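Local coordinates for nodulation protein S (Bradyrhizobium sp., PDB 3OFK) that probably transfers a methyl group from S-adenosyl-L-methionine to a nitrogen during the synthesis of nodulation factors, at residues 13-16 with 17-20; 82-85 with 86-90; 26-29 with 30-34. One frame throughout, in Å; residues are numbered along the deposited sequence.

Contact 1 (13-16 with 17-20); sequences TYQS and LERE. With SAH (S-adenosyl-L-homocysteine), chain E.
Tyr14 and Glu18 both carry CG anti to the backbone N, with chi1 at 174° and 173°, and this brings the phenol and the carboxylate together one turn apart. Glu18 then runs extended beyond CG. Its CD arrives 3.7 Å from Tyr14 CE2, crossing the ring obliquely. The ring and carboxylate planes are 72° apart, so the two flat groups do not stack. Both carboxylate oxygens lie near CE2, and the contact is packing. Leu17, next round the helix, faces the bound S-adenosyl-L-homocysteine. Leu17 CG is 3.5 Å from SAH O2', and Leu17 CD2 is 3.5 Å from SAH C8 of the adenine. The leucine thus lies against ribose and base together. Thr13 CG2 packs loosely on the same methyl, 4.2 Å from Leu17 CD2. The segment is helix 13-21, an N-terminal helix of this Rossmann-like methyltransferase, and Leu17 belongs to the cofactor pocket. Four successive i to i+4 bonds hold these two turns. Leu17 N meets Thr13 O at 3.0 Å and Glu18 N meets Tyr14 O at 2.9 Å, each close to the line of its carbonyl. Arg19 N to Gln15 O and Glu20 N to Ser16 O are more tilted. Arg19 also lays CG against Gln15 O, 3.0 Å away, before its guanidinium leads off. Glu20 bends at chi2, and its OE1 accepts from Trp27 N in the following loop. Gln15 OE1 is bonded back to Asp11 N, just before the helix.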
ATOM      1  N   THR A  13      16.597   3.050   4.404  1.00 50.94           N
ATOM      2  CA  THR A  13      15.396   2.445   3.853  1.00 49.38           C
ATOM      3  C   THR A  13      15.521   2.308   2.323  1.00 47.37           C
ATOM      4  O   THR A  13      15.025   1.339   1.750  1.00 45.83           O
ATOM      5  CB  THR A  13      14.118   3.220   4.313  1.00 48.94           C
ATOM      6  OG1 THR A  13      13.977   3.087   5.738  1.00 52.78           O
ATOM      7  CG2 THR A  13      12.877   2.712   3.617  1.00 46.11           C
ATOM      8  N   TYR A  14      16.220   3.224   1.668  1.00 47.34           N
ATOM      9  CA  TYR A  14      16.437   3.052   0.230  1.00 46.62           C
ATOM     10  C   TYR A  14      17.086   1.686  -0.047  1.00 46.21           C
ATOM     11  O   TYR A  14      16.629   0.938  -0.901  1.00 44.33           O
ATOM     12  CB  TYR A  14      17.268   4.209  -0.372  1.00 47.30           C
ATOM     13  CG  TYR A  14      17.630   3.987  -1.829  1.00 53.53           C
ATOM     14  CD1 TYR A  14      16.908   4.613  -2.853  1.00 60.09           C
ATOM     15  CD2 TYR A  14      18.695   3.130  -2.191  1.00 60.39           C
ATOM     16  CE1 TYR A  14      17.225   4.394  -4.199  1.00 64.90           C
ATOM     17  CE2 TYR A  14      19.016   2.896  -3.536  1.00 64.52           C
ATOM     18  CZ  TYR A  14      18.279   3.537  -4.534  1.00 66.63           C
ATOM     19  OH  TYR A  14      18.574   3.326  -5.861  1.00 71.42           O
ATOM     20  N   GLN A  15      18.153   1.358   0.675  1.00 48.52           N
ATOM     21  CA  GLN A  15      18.886   0.115   0.419  1.00 49.93           C
ATOM     22  C   GLN A  15      18.044  -1.125   0.742  1.00 49.54           C
ATOM     23  O   GLN A  15      18.157  -2.161   0.084  1.00 49.78           O
ATOM     24  CB  GLN A  15      20.179   0.092   1.223  1.00 53.19           C
ATOM     25  CG  GLN A  15      21.187   1.179   0.838  1.00 54.54           C
ATOM     26  CD  GLN A  15      22.417   1.145   1.728  1.00 63.06           C
ATOM     27  OE1 GLN A  15      22.443   0.433   2.725  1.00 67.13           O
ATOM     28  NE2 GLN A  15      23.441   1.913   1.368  1.00 63.54           N
ATOM     29  N   SER A  16      17.190  -0.997   1.753  1.00 48.75           N
ATOM     30  CA  SER A  16      16.272  -2.043   2.135  1.00 47.95           C
ATOM     31  C   SER A  16      15.334  -2.368   0.973  1.00 46.03           C
ATOM     32  O   SER A  16      15.166  -3.536   0.589  1.00 45.80           O
ATOM     33  CB  SER A  16      15.471  -1.593   3.363  1.00 48.00           C
ATOM     34  OG  SER A  16      14.496  -2.554   3.707  1.00 47.74           O
ATOM     35  N   LEU A  17      14.725  -1.314   0.431  1.00 44.29           N
ATOM     36  CA  LEU A  17      13.845  -1.403  -0.719  1.00 42.46           C
ATOM     37  C   LEU A  17      14.562  -2.015  -1.945  1.00 43.06           C
ATOM     38  O   LEU A  17      14.053  -2.967  -2.556  1.00 42.58           O
ATOM     39  CB  LEU A  17      13.316   0.004  -1.032  1.00 40.87           C
ATOM     40  CG  LEU A  17      11.940   0.401  -0.489  1.00 43.51           C
ATOM     41  CD1 LEU A  17      11.537  -0.301   0.786  1.00 33.60           C
ATOM     42  CD2 LEU A  17      11.730   1.917  -0.365  1.00 38.72           C
ATOM     43  N   GLU A  18      15.723  -1.451  -2.276  1.00 42.83           N
ATOM     44  CA  GLU A  18      16.554  -1.848  -3.430  1.00 44.52           C
ATOM     45  C   GLU A  18      16.944  -3.337  -3.340  1.00 45.69           C
ATOM     46  O   GLU A  18      17.009  -4.066  -4.330  1.00 44.89           O
ATOM     47  CB  GLU A  18      17.817  -0.962  -3.453  1.00 44.86           C
ATOM     48  CG  GLU A  18      18.894  -1.319  -4.475  1.00 52.40           C
ATOM     49  CD  GLU A  18      20.209  -0.538  -4.266  1.00 63.51           C
ATOM     50  OE1 GLU A  18      20.745  -0.505  -3.125  1.00 65.81           O
ATOM     51  OE2 GLU A  18      20.712   0.040  -5.256  1.00 67.78           O
ATOM     52  N   ARG A  19      17.186  -3.776  -2.128  1.00 47.17           N
ATOM     53  CA  ARG A  19      17.535  -5.175  -1.904  1.00 50.16           C
ATOM     54  C   ARG A  19      16.348  -6.104  -2.151  1.00 48.90           C
ATOM     55  O   ARG A  19      16.493  -7.124  -2.839  1.00 51.10           O
ATOM     56  CB  ARG A  19      18.066  -5.352  -0.501  1.00 52.27           C
ATOM     57  CG  ARG A  19      19.484  -4.811  -0.348  1.00 59.26           C
ATOM     58  CD  ARG A  19      20.544  -5.800  -0.847  1.00 73.72           C
ATOM     59  NE  ARG A  19      21.817  -5.641  -0.124  1.00 86.09           N
ATOM     60  CZ  ARG A  19      22.101  -6.174   1.070  1.00 95.03           C
ATOM     61  NH1 ARG A  19      21.213  -6.927   1.718  1.00 96.79           N
ATOM     62  NH2 ARG A  19      23.292  -5.955   1.629  1.00102.83           N
ATOM     63  N   GLU A  20      15.185  -5.761  -1.604  1.00 46.68           N
ATOM     64  CA  GLU A  20      13.985  -6.590  -1.814  1.00 45.91           C
ATOM     65  C   GLU A  20      13.576  -6.606  -3.274  1.00 44.21           C
ATOM     66  O   GLU A  20      13.131  -7.636  -3.784  1.00 43.63           O
ATOM     67  CB  GLU A  20      12.787  -6.130  -0.974  1.00 44.13           C
ATOM     68  CG  GLU A  20      12.685  -6.726   0.396  1.00 47.07           C
ATOM     69  CD  GLU A  20      12.406  -8.222   0.436  1.00 53.35           C
ATOM     70  OE1 GLU A  20      12.039  -8.854  -0.585  1.00 52.41           O
ATOM     71  OE2 GLU A  20      12.563  -8.777   1.532  1.00 62.82           O
TER
HETATM   72  N   SAH E 217       1.345  -2.313  -1.846  1.00 32.84           N
HETATM   73  CA  SAH E 217       1.965  -3.552  -2.303  1.00 33.52           C
HETATM   74  CB  SAH E 217       3.483  -3.448  -2.175  1.00 32.17           C
HETATM   75  CG  SAH E 217       4.107  -3.351  -0.792  1.00 34.19           C
HETATM   76  SD  SAH E 217       5.931  -3.459  -0.762  1.00 34.45           S
HETATM   77  C   SAH E 217       1.455  -4.808  -1.580  1.00 33.78           C
HETATM   78  O   SAH E 217       0.798  -4.725  -0.540  1.00 33.87           O
HETATM   79  OXT SAH E 217       1.693  -5.927  -2.032  1.00 32.80           O
HETATM   80  C5' SAH E 217       6.212  -1.682  -0.465  1.00 33.43           C
HETATM   81  C4' SAH E 217       6.391  -0.774  -1.666  1.00 35.23           C
HETATM   82  O4' SAH E 217       6.337   0.580  -1.219  1.00 32.34           O
HETATM   83  C3' SAH E 217       7.720  -0.953  -2.397  1.00 32.65           C
HETATM   84  O3' SAH E 217       7.498  -0.955  -3.813  1.00 31.55           O
HETATM   85  C2' SAH E 217       8.521   0.282  -1.952  1.00 31.85           C
HETATM   86  O2' SAH E 217       9.468   0.682  -2.913  1.00 32.22           O
HETATM   87  C1' SAH E 217       7.417   1.291  -1.800  1.00 30.19           C
HETATM   88  N9  SAH E 217       7.675   2.492  -0.974  1.00 31.03           N
HETATM   89  C8  SAH E 217       8.357   2.561   0.214  1.00 31.85           C
HETATM   90  N7  SAH E 217       8.311   3.838   0.651  1.00 26.12           N
HETATM   91  C5  SAH E 217       7.613   4.583  -0.224  1.00 34.67           C
HETATM   92  C6  SAH E 217       7.258   5.931  -0.178  1.00 31.12           C
HETATM   93  N6  SAH E 217       7.737   6.705   0.837  1.00 31.78           N
HETATM   94  N1  SAH E 217       6.519   6.439  -1.217  1.00 36.19           N
HETATM   95  C2  SAH E 217       6.098   5.602  -2.245  1.00 37.13           C
HETATM   96  N3  SAH E 217       6.436   4.252  -2.253  1.00 32.93           N
HETATM   97  C4  SAH E 217       7.173   3.743  -1.241  1.00 31.74           C

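Contact 2 (82-85 with 86-90); sequences MPRA and IGRAC. With SAH (S-adenosyl-L-homocysteine), chain E.
Met82 O is shared by two backbone donors at the start of helix 83-92. Ala85 N lies 2.8 Å from Met82 O, and Ile86 N reaches the same Met82 O in a weak bond of 3.4 Å. Met82 is the N-cap residue, and its own N is bonded to Asp80 OD1. The regular helical bonds follow, with Gly87 N to Pro83 O at 3.0 Å. Arg84 and Arg88 meet one turn apart. Arg84 bends at chi2 and chi3, which carries its guanidinium forward along the helix, to Arg88. Arg84 NE and Arg84 NH2 are then each 3.5 Å from Arg88 CG, and Arg88 N lies over one face of the group. Arg84 thus rests on the base of the Arg88 chain. The two NE atoms stay 5.1 Å apart, Arg84 to Arg88. Arg88 leads its own guanidinium to backbone carbonyls: NH1 bonds Leu21 O and Asn23 O, and NH2 bonds Asp24 O. At the ligand, Met82 CG packs 3.2 Å from SAH O2', and Ala85 CB packs 3.8 Å from SAH O3'. Asp80 OD2, by contrast, hydrogen-bonds the ligand. The helix is the middle of the beta-alpha-beta unit 73-80, 83-92, 99-103. Ile86 and Ala89 pack on Trp101 of strand 99-103, while Met82 and Arg84 lean on helix 13-21.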
ATOM      1  N   MET A  82      10.750   3.901  -5.573  1.00 31.02           N
ATOM      2  CA  MET A  82      11.829   3.180  -6.235  1.00 31.95           C
ATOM      3  C   MET A  82      11.637   2.995  -7.738  1.00 31.66           C
ATOM      4  O   MET A  82      10.774   2.219  -8.154  1.00 31.71           O
ATOM      5  CB  MET A  82      11.984   1.798  -5.601  1.00 32.50           C
ATOM      6  CG  MET A  82      12.269   1.831  -4.075  1.00 35.20           C
ATOM      7  SD  MET A  82      13.716   2.807  -3.635  1.00 40.52           S
ATOM      8  CE  MET A  82      15.025   1.753  -4.222  1.00 36.54           C
ATOM      9  N   PRO A  83      12.470   3.660  -8.564  1.00 32.44           N
ATOM     10  CA  PRO A  83      12.377   3.327  -9.995  1.00 32.60           C
ATOM     11  C   PRO A  83      12.376   1.832 -10.351  1.00 32.91           C
ATOM     12  O   PRO A  83      11.645   1.441 -11.258  1.00 33.21           O
ATOM     13  CB  PRO A  83      13.593   4.026 -10.597  1.00 32.98           C
ATOM     14  CG  PRO A  83      13.840   5.193  -9.670  1.00 35.20           C
ATOM     15  CD  PRO A  83      13.498   4.686  -8.301  1.00 34.02           C
ATOM     16  N   ARG A  84      13.191   0.999  -9.677  1.00 34.61           N
ATOM     17  CA  ARG A  84      13.178  -0.454  -9.927  1.00 34.47           C
ATOM     18  C   ARG A  84      11.779  -1.081  -9.726  1.00 33.85           C
ATOM     19  O   ARG A  84      11.430  -2.024 -10.454  1.00 34.04           O
ATOM     20  CB  ARG A  84      14.262  -1.188  -9.100  1.00 37.39           C
ATOM     21  CG  ARG A  84      14.345  -2.730  -9.307  1.00 41.17           C
ATOM     22  CD  ARG A  84      15.149  -3.150 -10.520  1.00 58.95           C
ATOM     23  NE  ARG A  84      14.369  -3.769 -11.608  1.00 67.58           N
ATOM     24  CZ  ARG A  84      14.162  -3.255 -12.834  1.00 74.66           C
ATOM     25  NH1 ARG A  84      14.634  -2.056 -13.205  1.00 78.20           N
ATOM     26  NH2 ARG A  84      13.456  -3.956 -13.716  1.00 74.38           N
ATOM     27  N   ALA A  85      10.951  -0.527  -8.816  1.00 31.63           N
ATOM     28  CA  ALA A  85       9.590  -1.033  -8.603  1.00 30.78           C
ATOM     29  C   ALA A  85       8.694  -0.721  -9.827  1.00 30.58           C
ATOM     30  O   ALA A  85       8.000  -1.601 -10.344  1.00 28.07           O
ATOM     31  CB  ALA A  85       8.980  -0.468  -7.329  1.00 28.16           C
ATOM     32  N   ILE A  86       8.769   0.522 -10.300  1.00 29.75           N
ATOM     33  CA  ILE A  86       8.048   0.916 -11.524  1.00 30.06           C
ATOM     34  C   ILE A  86       8.477  -0.003 -12.691  1.00 29.94           C
ATOM     35  O   ILE A  86       7.631  -0.529 -13.408  1.00 30.78           O
ATOM     36  CB  ILE A  86       8.320   2.400 -11.910  1.00 30.10           C
ATOM     37  CG1 ILE A  86       8.033   3.368 -10.729  1.00 30.35           C
ATOM     38  CG2 ILE A  86       7.594   2.786 -13.196  1.00 27.03           C
ATOM     39  CD1 ILE A  86       6.703   3.221 -10.095  1.00 31.59           C
ATOM     40  N   GLY A  87       9.766  -0.249 -12.851  1.00 30.36           N
ATOM     41  CA  GLY A  87      10.250  -1.023 -13.979  1.00 32.66           C
ATOM     42  C   GLY A  87       9.715  -2.451 -14.003  1.00 34.38           C
ATOM     43  O   GLY A  87       9.240  -2.938 -15.044  1.00 35.02           O
ATOM     44  N   ARG A  88       9.836  -3.128 -12.865  1.00 34.48           N
ATOM     45  CA  ARG A  88       9.333  -4.518 -12.713  1.00 34.02           C
ATOM     46  C   ARG A  88       7.797  -4.621 -12.867  1.00 32.84           C
ATOM     47  O   ARG A  88       7.293  -5.518 -13.579  1.00 32.82           O
ATOM     48  CB  ARG A  88       9.810  -5.082 -11.376  1.00 35.81           C
ATOM     49  CG  ARG A  88      11.309  -5.377 -11.350  1.00 38.75           C
ATOM     50  CD  ARG A  88      11.694  -6.200 -10.148  1.00 43.55           C
ATOM     51  NE  ARG A  88      11.199  -7.580 -10.274  1.00 42.42           N
ATOM     52  CZ  ARG A  88      11.605  -8.606  -9.535  1.00 48.79           C
ATOM     53  NH1 ARG A  88      12.561  -8.455  -8.608  1.00 43.53           N
ATOM     54  NH2 ARG A  88      11.082  -9.811  -9.766  1.00 48.57           N
ATOM     55  N   ALA A  89       7.065  -3.684 -12.249  1.00 30.04           N
ATOM     56  CA  ALA A  89       5.620  -3.733 -12.214  1.00 30.33           C
ATOM     57  C   ALA A  89       5.047  -3.438 -13.590  1.00 31.63           C
ATOM     58  O   ALA A  89       4.123  -4.144 -14.028  1.00 33.39           O
ATOM     59  CB  ALA A  89       5.036  -2.774 -11.152  1.00 28.92           C
ATOM     60  N   CYS A  90       5.593  -2.453 -14.317  1.00 31.72           N
ATOM     61  CA  CYS A  90       4.999  -2.114 -15.604  1.00 31.52           C
ATOM     62  C   CYS A  90       5.286  -3.180 -16.640  1.00 32.52           C
ATOM     63  O   CYS A  90       4.558  -3.270 -17.644  1.00 34.07           O
ATOM     64  CB  CYS A  90       5.383  -0.721 -16.102  1.00 31.59           C
ATOM     65  SG  CYS A  90       6.991  -0.559 -16.892  1.00 37.27           S
TER
HETATM   66  N   SAH E 217       1.345  -2.313  -1.846  1.00 32.84           N
HETATM   67  CA  SAH E 217       1.965  -3.552  -2.303  1.00 33.52           C
HETATM   68  CB  SAH E 217       3.483  -3.448  -2.175  1.00 32.17           C
HETATM   69  CG  SAH E 217       4.107  -3.351  -0.792  1.00 34.19           C
HETATM   70  SD  SAH E 217       5.931  -3.459  -0.762  1.00 34.45           S
HETATM   71  C   SAH E 217       1.455  -4.808  -1.580  1.00 33.78           C
HETATM   72  O   SAH E 217       0.798  -4.725  -0.540  1.00 33.87           O
HETATM   73  OXT SAH E 217       1.693  -5.927  -2.032  1.00 32.80           O
HETATM   74  C5' SAH E 217       6.212  -1.682  -0.465  1.00 33.43           C
HETATM   75  C4' SAH E 217       6.391  -0.774  -1.666  1.00 35.23           C
HETATM   76  O4' SAH E 217       6.337   0.580  -1.219  1.00 32.34           O
HETATM   77  C3' SAH E 217       7.720  -0.953  -2.397  1.00 32.65           C
HETATM   78  O3' SAH E 217       7.498  -0.955  -3.813  1.00 31.55           O
HETATM   79  C2' SAH E 217       8.521   0.282  -1.952  1.00 31.85           C
HETATM   80  O2' SAH E 217       9.468   0.682  -2.913  1.00 32.22           O
HETATM   81  C1' SAH E 217       7.417   1.291  -1.800  1.00 30.19           C
HETATM   82  N9  SAH E 217       7.675   2.492  -0.974  1.00 31.03           N
HETATM   83  C8  SAH E 217       8.357   2.561   0.214  1.00 31.85           C
HETATM   84  N7  SAH E 217       8.311   3.838   0.651  1.00 26.12           N
HETATM   85  C5  SAH E 217       7.613   4.583  -0.224  1.00 34.67           C
HETATM   86  C6  SAH E 217       7.258   5.931  -0.178  1.00 31.12           C
HETATM   87  N6  SAH E 217       7.737   6.705   0.837  1.00 31.78           N
HETATM   88  N1  SAH E 217       6.519   6.439  -1.217  1.00 36.19           N
HETATM   89  C2  SAH E 217       6.098   5.602  -2.245  1.00 37.13           C
HETATM   90  N3  SAH E 217       6.436   4.252  -2.253  1.00 32.93           N
HETATM   91  C4  SAH E 217       7.173   3.743  -1.241  1.00 31.74           C

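Contact 3 (26-29 with 30-34); sequences PWRL and DDNPF. With SAH (S-adenosyl-L-homocysteine), chain E.
Arg28 lays its guanidinium over the side-chain amide of Asn32. The two planes are only 10° apart, and Asn32 ND2 sits 3.4 Å above the guanidinium plane, offset toward its rim. Arg28 NH1 is 3.5 Å from Asn32 CG. Asn32 N also donates to Arg28 O at 3.0 Å and closes the turn. The amide is held at both ends. Asn32 ND2 bonds Glu195 OE2, and Asn32 OD1 accepts from Phe34 N at 3.2 Å, with the donor well above the carbonyl plane. Asn32 is the N-cap of helix 33-46, and the bond from Phe34 N is its capping bond. Asp30 OD2 forms a salt bridge with Arg92 NH1. Leu29 O is buried and has no partner in the model. Trp27 and Arg28 both take the left-handed alpha conformation, with positive phi. The Trp27 ring lies with one face on the ligand sulfur, SAH SD standing 3.8 Å above the plane over its centre. Leu29 CD1 comes 3.5 Å from SAH OXT. Together Trp27 and Leu29 line the homocysteine part of the cofactor pocket, with Trp27 reaching the ribose as well, in the loop that leads to the N-capped helix 33-46.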
ATOM      1  N   PRO A  26      10.012 -10.189  -4.768  1.00 43.55           N
ATOM      2  CA  PRO A  26      10.155  -9.191  -3.704  1.00 42.66           C
ATOM      3  C   PRO A  26       9.122  -9.357  -2.619  1.00 42.83           C
ATOM      4  O   PRO A  26       7.932  -9.500  -2.918  1.00 42.39           O
ATOM      5  CB  PRO A  26       9.966  -7.869  -4.445  1.00 40.25           C
ATOM      6  CG  PRO A  26      10.491  -8.165  -5.822  1.00 40.58           C
ATOM      7  CD  PRO A  26       9.933  -9.547  -6.095  1.00 42.49           C
ATOM      8  N   TRP A  27       9.572  -9.350  -1.371  1.00 44.66           N
ATOM      9  CA  TRP A  27       8.681  -9.521  -0.204  1.00 45.64           C
ATOM     10  C   TRP A  27       7.896 -10.842  -0.201  1.00 47.28           C
ATOM     11  O   TRP A  27       6.942 -11.024   0.573  1.00 47.64           O
ATOM     12  CB  TRP A  27       7.719  -8.332  -0.095  1.00 43.31           C
ATOM     13  CG  TRP A  27       8.383  -7.069   0.340  1.00 44.28           C
ATOM     14  CD1 TRP A  27       8.609  -6.663   1.625  1.00 49.52           C
ATOM     15  CD2 TRP A  27       8.907  -6.042  -0.504  1.00 41.69           C
ATOM     16  NE1 TRP A  27       9.252  -5.456   1.630  1.00 45.77           N
ATOM     17  CE2 TRP A  27       9.437  -5.042   0.335  1.00 41.56           C
ATOM     18  CE3 TRP A  27       8.992  -5.876  -1.888  1.00 37.31           C
ATOM     19  CZ2 TRP A  27      10.027  -3.882  -0.166  1.00 40.39           C
ATOM     20  CZ3 TRP A  27       9.561  -4.712  -2.390  1.00 43.26           C
ATOM     21  CH2 TRP A  27      10.069  -3.728  -1.527  1.00 40.52           C
ATOM     22  N   ARG A  28       8.319 -11.781  -1.038  1.00 48.17           N
ATOM     23  CA  ARG A  28       7.577 -13.026  -1.236  1.00 49.97           C
ATOM     24  C   ARG A  28       6.073 -12.862  -1.557  1.00 47.93           C
ATOM     25  O   ARG A  28       5.271 -13.739  -1.245  1.00 48.44           O
ATOM     26  CB  ARG A  28       7.801 -13.981  -0.045  1.00 52.30           C
ATOM     27  CG  ARG A  28       8.675 -15.166  -0.388  1.00 60.54           C
ATOM     28  CD  ARG A  28       8.437 -16.307   0.618  1.00 70.99           C
ATOM     29  NE  ARG A  28       8.659 -15.851   2.000  1.00 76.85           N
ATOM     30  CZ  ARG A  28       8.061 -16.350   3.086  1.00 81.30           C
ATOM     31  NH1 ARG A  28       7.169 -17.333   2.984  1.00 84.15           N
ATOM     32  NH2 ARG A  28       8.353 -15.854   4.291  1.00 81.21           N
ATOM     33  N   LEU A  29       5.700 -11.768  -2.212  1.00 45.85           N
ATOM     34  CA  LEU A  29       4.272 -11.468  -2.463  1.00 45.22           C
ATOM     35  C   LEU A  29       3.587 -12.457  -3.415  1.00 46.92           C
ATOM     36  O   LEU A  29       2.342 -12.588  -3.408  1.00 47.93           O
ATOM     37  CB  LEU A  29       4.106 -10.040  -3.010  1.00 42.91           C
ATOM     38  CG  LEU A  29       4.566  -8.926  -2.057  1.00 42.93           C
ATOM     39  CD1 LEU A  29       4.690  -7.594  -2.780  1.00 43.87           C
ATOM     40  CD2 LEU A  29       3.666  -8.793  -0.846  1.00 38.77           C
ATOM     41  N   ASP A  30       4.369 -13.136  -4.250  1.00 48.05           N
ATOM     42  CA  ASP A  30       3.778 -14.182  -5.117  1.00 49.87           C
ATOM     43  C   ASP A  30       3.703 -15.533  -4.458  1.00 51.09           C
ATOM     44  O   ASP A  30       2.689 -16.215  -4.558  1.00 52.75           O
ATOM     45  CB  ASP A  30       4.490 -14.272  -6.467  1.00 49.37           C
ATOM     46  CG  ASP A  30       4.057 -13.159  -7.410  1.00 49.92           C
ATOM     47  OD1 ASP A  30       2.827 -12.962  -7.591  1.00 51.47           O
ATOM     48  OD2 ASP A  30       4.939 -12.443  -7.930  1.00 46.21           O
ATOM     49  N   ASP A  31       4.773 -15.899  -3.763  1.00 52.58           N
ATOM     50  CA  ASP A  31       4.975 -17.263  -3.305  1.00 54.70           C
ATOM     51  C   ASP A  31       4.455 -17.538  -1.888  1.00 54.58           C
ATOM     52  O   ASP A  31       4.332 -18.701  -1.526  1.00 56.71           O
ATOM     53  CB  ASP A  31       6.460 -17.635  -3.393  1.00 56.32           C
ATOM     54  CG  ASP A  31       6.969 -17.673  -4.836  1.00 61.07           C
ATOM     55  OD1 ASP A  31       6.478 -18.512  -5.621  1.00 70.30           O
ATOM     56  OD2 ASP A  31       7.856 -16.874  -5.193  1.00 67.45           O
ATOM     57  N   ASN A  32       4.167 -16.495  -1.101  1.00 51.00           N
ATOM     58  CA  ASN A  32       3.702 -16.693   0.279  1.00 51.60           C
ATOM     59  C   ASN A  32       2.178 -16.760   0.335  1.00 50.11           C
ATOM     60  O   ASN A  32       1.499 -15.784  -0.030  1.00 46.80           O
ATOM     61  CB  ASN A  32       4.197 -15.568   1.166  1.00 50.55           C
ATOM     62  CG  ASN A  32       4.023 -15.851   2.644  1.00 50.18           C
ATOM     63  OD1 ASN A  32       3.367 -16.802   3.059  1.00 50.75           O
ATOM     64  ND2 ASN A  32       4.603 -14.981   3.456  1.00 53.13           N
ATOM     65  N   PRO A  33       1.634 -17.911   0.743  1.00 52.70           N
ATOM     66  CA  PRO A  33       0.178 -18.012   0.863  1.00 53.37           C
ATOM     67  C   PRO A  33      -0.470 -16.902   1.707  1.00 52.04           C
ATOM     68  O   PRO A  33      -1.572 -16.472   1.384  1.00 51.07           O
ATOM     69  CB  PRO A  33      -0.036 -19.395   1.496  1.00 56.95           C
ATOM     70  CG  PRO A  33       1.307 -19.876   1.924  1.00 58.85           C
ATOM     71  CD  PRO A  33       2.314 -19.168   1.116  1.00 54.81           C
ATOM     72  N   PHE A  34       0.223 -16.422   2.747  1.00 52.61           N
ATOM     73  CA  PHE A  34      -0.264 -15.299   3.563  1.00 51.24           C
ATOM     74  C   PHE A  34      -0.363 -14.021   2.746  1.00 47.88           C
ATOM     75  O   PHE A  34      -1.320 -13.261   2.877  1.00 45.93           O
ATOM     76  CB  PHE A  34       0.649 -15.066   4.777  1.00 52.60           C
ATOM     77  CG  PHE A  34       0.486 -13.701   5.416  1.00 53.93           C
ATOM     78  CD1 PHE A  34      -0.608 -13.420   6.228  1.00 59.95           C
ATOM     79  CD2 PHE A  34       1.437 -12.695   5.212  1.00 54.78           C
ATOM     80  CE1 PHE A  34      -0.748 -12.163   6.834  1.00 59.91           C
ATOM     81  CE2 PHE A  34       1.300 -11.438   5.811  1.00 54.49           C
ATOM     82  CZ  PHE A  34       0.206 -11.166   6.607  1.00 57.07           C
TER
HETATM   83  N   SAH E 217       1.345  -2.313  -1.846  1.00 32.84           N
HETATM   84  CA  SAH E 217       1.965  -3.552  -2.303  1.00 33.52           C
HETATM   85  CB  SAH E 217       3.483  -3.448  -2.175  1.00 32.17           C
HETATM   86  CG  SAH E 217       4.107  -3.351  -0.792  1.00 34.19           C
HETATM   87  SD  SAH E 217       5.931  -3.459  -0.762  1.00 34.45           S
HETATM   88  C   SAH E 217       1.455  -4.808  -1.580  1.00 33.78           C
HETATM   89  O   SAH E 217       0.798  -4.725  -0.540  1.00 33.87           O
HETATM   90  OXT SAH E 217       1.693  -5.927  -2.032  1.00 32.80           O
HETATM   91  C5' SAH E 217       6.212  -1.682  -0.465  1.00 33.43           C
HETATM   92  C4' SAH E 217       6.391  -0.774  -1.666  1.00 35.23           C
HETATM   93  O4' SAH E 217       6.337   0.580  -1.219  1.00 32.34           O
HETATM   94  C3' SAH E 217       7.720  -0.953  -2.397  1.00 32.65           C
HETATM   95  O3' SAH E 217       7.498  -0.955  -3.813  1.00 31.55           O
HETATM   96  C2' SAH E 217       8.521   0.282  -1.952  1.00 31.85           C
HETATM   97  O2' SAH E 217       9.468   0.682  -2.913  1.00 32.22           O
HETATM   98  C1' SAH E 217       7.417   1.291  -1.800  1.00 30.19           C
HETATM   99  N9  SAH E 217       7.675   2.492  -0.974  1.00 31.03           N
HETATM  100  C8  SAH E 217       8.357   2.561   0.214  1.00 31.85           C
HETATM  101  N7  SAH E 217       8.311   3.838   0.651  1.00 26.12           N
HETATM  102  C5  SAH E 217       7.613   4.583  -0.224  1.00 34.67           C
HETATM  103  C6  SAH E 217       7.258   5.931  -0.178  1.00 31.12           C
HETATM  104  N6  SAH E 217       7.737   6.705   0.837  1.00 31.78           N
HETATM  105  N1  SAH E 217       6.519   6.439  -1.217  1.00 36.19           N
HETATM  106  C2  SAH E 217       6.098   5.602  -2.245  1.00 37.13           C
HETATM  107  N3  SAH E 217       6.436   4.252  -2.253  1.00 32.93           N
HETATM  108  C4  SAH E 217       7.173   3.743  -1.241  1.00 31.74           C

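Contact 1 comes first and closes two turns of helix 13-21. The chain then leaves that helix and reaches contact 3, which closes the turn leading into helix 33-46. Contact 2 follows much later, after strand 73-80, and closes the first turns of helix 83-92. The three lie in series, so none nests in or crosses another. They meet in space instead. Tyr14 and Leu17 pack on Met82, Leu17 also on Trp27, and Arg88 NH1 touches Pro26. All three contacts reach the bound ligand. They join the N-terminal helix and loop to the Rossmann-like core around it.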